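Local coordinates for protein azurocidin (Homo sapiens, PDB 1A7S) that kills Gram-negative bacteria, attracts monocytes and fibroblasts, and binds heparin as a serine protease homologue released from neutrophil granules, at residues F202-V206 and A207-D211. Residues are numbered along the deposited sequence; the frame is centred on the assembly and turned at random.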
loop_
_atom_site.group_PDB
_atom_site.type_symbol
_atom_site.label_atom_id
_atom_site.label_comp_id
_atom_site.label_asym_id
_atom_site.label_seq_id
_atom_site.Cartn_x
_atom_site.Cartn_y
_atom_site.Cartn_z
ATOM N N PHE A 202 -8.618 -6.275 5.460
ATOM C CA PHE A 202 -8.409 -7.113 4.311
ATOM C C PHE A 202 -7.375 -6.472 3.375
ATOM O O PHE A 202 -7.583 -5.359 2.889
ATOM C CB PHE A 202 -9.747 -7.282 3.533
ATOM C CG PHE A 202 -10.726 -8.151 4.243
ATOM C CD1 PHE A 202 -11.389 -7.684 5.365
ATOM C CD2 PHE A 202 -10.989 -9.436 3.826
ATOM C CE1 PHE A 202 -12.341 -8.418 5.995
ATOM C CE2 PHE A 202 -11.943 -10.193 4.434
ATOM C CZ PHE A 202 -12.611 -9.733 5.530
ATOM N N PHE A 203 -6.327 -7.257 3.085
ATOM C CA PHE A 203 -5.278 -6.874 2.175
ATOM C C PHE A 203 -5.280 -7.831 0.988
ATOM O O PHE A 203 -5.482 -9.032 1.148
ATOM C CB PHE A 203 -3.889 -7.001 2.885
ATOM C CG PHE A 203 -3.707 -6.044 4.017
ATOM C CD1 PHE A 203 -4.120 -6.320 5.276
ATOM C CD2 PHE A 203 -3.036 -4.856 3.798
ATOM C CE1 PHE A 203 -3.968 -5.465 6.329
ATOM C CE2 PHE A 203 -2.821 -3.968 4.841
ATOM C CZ PHE A 203 -3.334 -4.247 6.094
ATOM N N THR A 204 -5.073 -7.323 -0.199
ATOM C CA THR A 204 -4.897 -8.209 -1.369
ATOM C C THR A 204 -3.707 -9.085 -1.143
ATOM O O THR A 204 -2.657 -8.599 -0.694
ATOM C CB THR A 204 -4.683 -7.305 -2.603
ATOM O OG1 THR A 204 -5.766 -6.404 -2.599
ATOM C CG2 THR A 204 -4.592 -8.157 -3.892
ATOM N N ARG A 205 -3.838 -10.380 -1.397
ATOM C CA ARG A 205 -2.774 -11.337 -1.182
ATOM C C ARG A 205 -1.764 -11.265 -2.324
ATOM O O ARG A 205 -1.931 -11.879 -3.361
ATOM C CB ARG A 205 -3.366 -12.727 -1.038
ATOM C CG ARG A 205 -2.309 -13.780 -0.640
ATOM C CD ARG A 205 -2.935 -15.207 -0.464
ATOM N NE ARG A 205 -3.710 -15.229 0.794
ATOM C CZ ARG A 205 -3.259 -15.635 1.974
ATOM N NH1 ARG A 205 -1.935 -15.866 2.144
ATOM N NH2 ARG A 205 -4.053 -15.755 2.990
ATOM N N VAL A 206 -0.711 -10.518 -2.115
ATOM C CA VAL A 206 0.290 -10.204 -3.125
ATOM C C VAL A 206 0.876 -11.445 -3.752
ATOM O O VAL A 206 1.113 -11.498 -4.973
ATOM C CB VAL A 206 1.358 -9.272 -2.600
ATOM C CG1 VAL A 206 2.485 -9.044 -3.614
ATOM C CG2 VAL A 206 0.788 -7.905 -2.243
ATOM N N ALA A 207 1.146 -12.455 -2.951
ATOM C CA ALA A 207 1.807 -13.646 -3.462
ATOM C C ALA A 207 1.018 -14.369 -4.550
ATOM O O ALA A 207 1.594 -15.121 -5.333
ATOM C CB ALA A 207 2.149 -14.601 -2.344
ATOM N N LEU A 208 -0.279 -14.140 -4.611
ATOM C CA LEU A 208 -1.075 -14.763 -5.693
ATOM C C LEU A 208 -0.753 -14.157 -7.039
ATOM O O LEU A 208 -1.106 -14.735 -8.066
ATOM C CB LEU A 208 -2.557 -14.577 -5.417
ATOM C CG LEU A 208 -3.156 -15.291 -4.232
ATOM C CD1 LEU A 208 -4.626 -14.920 -4.091
ATOM C CD2 LEU A 208 -2.912 -16.785 -4.393
ATOM N N PHE A 209 -0.223 -12.937 -7.033
ATOM C CA PHE A 209 -0.060 -12.107 -8.251
ATOM C C PHE A 209 1.403 -11.926 -8.630
ATOM O O PHE A 209 1.690 -11.135 -9.527
ATOM C CB PHE A 209 -0.658 -10.713 -7.980
ATOM C CG PHE A 209 -2.142 -10.757 -7.724
ATOM C CD1 PHE A 209 -2.986 -10.621 -8.796
ATOM C CD2 PHE A 209 -2.640 -10.882 -6.468
ATOM C CE1 PHE A 209 -4.345 -10.823 -8.585
ATOM C CE2 PHE A 209 -3.975 -11.011 -6.224
ATOM C CZ PHE A 209 -4.841 -11.004 -7.300
ATOM N N ARG A 210 2.345 -12.646 -8.023
ATOM C CA ARG A 210 3.762 -12.357 -8.322
ATOM C C ARG A 210 4.134 -12.553 -9.768
ATOM O O ARG A 210 4.837 -11.732 -10.346
ATOM C CB ARG A 210 4.672 -13.157 -7.411
ATOM C CG ARG A 210 6.140 -13.034 -7.687
ATOM C CD ARG A 210 6.679 -11.598 -7.507
ATOM N NE ARG A 210 8.072 -11.508 -7.902
ATOM C CZ ARG A 210 9.105 -11.819 -7.130
ATOM N NH1 ARG A 210 8.947 -12.238 -5.920
ATOM N NH2 ARG A 210 10.358 -11.702 -7.619
ATOM N N ASP A 211 3.745 -13.666 -10.368
ATOM C CA ASP A 211 4.096 -13.895 -11.768
ATOM C C ASP A 211 3.483 -12.792 -12.641
ATOM O O ASP A 211 4.126 -12.314 -13.602
ATOM C CB ASP A 211 3.594 -15.265 -12.246
ATOM C CG ASP A 211 4.306 -16.446 -11.615
ATOM O OD1 ASP A 211 5.307 -16.288 -10.921
ATOM O OD2 ASP A 211 3.825 -17.578 -11.919
#
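Arg-205 carries its CG anti to the backbone N (chi1 -173°), Leu-208 swings its own CG round beside the backbone N (chi1 -67°), and between them these two torsions lay the leucine branch against the arginine's aliphatic stem. The pair sits where the last strand of a chymotrypsin-like fold, residues 201-205, passes through a single 3-10 turn into the C-terminal helix 210-218. Leu-208 CG lies 3.8 Å from Arg-205 CD, while its CD1 also reaches the arginine CB at 4.0 Å. The arginine chain bends at the CG-CD bond, and its NE is taken up by the carbonyl O of Asn-158 at the neighbouring strand, which ties the guanidinium end back to the sheet.

Two successive i to i+3 hydrogen bonds hold the turn. Leu-208 N donates to Arg-205 O at 3.1 Å. One residue further on, Phe-209 N donates to Val-206 O at 2.8 Å, and both bonds are moderately straight. Together they close the short 3-10 turn.

On the buried side Phe-209, at the N-cap position of the helix, points its side chain back toward the strand end. Thr-204 supplies the methyl partner: its CG2 comes within 3.7 Å of Phe-209 CE2, meeting the ring obliquely, with the two side chains crossing at about a right angle. The threonine hydroxyl, OG1, is bonded to the carbonyl of Asp-89, and the ring also packs on Asn-79, Asn-88 and Leu-90, so strand end and turn both rest on the one loop between strands 69-77 and 91-95. Arg-205 O meets the edge of the aromatic ring as well, near its plane and 3.3 Å from Phe-209 CD2.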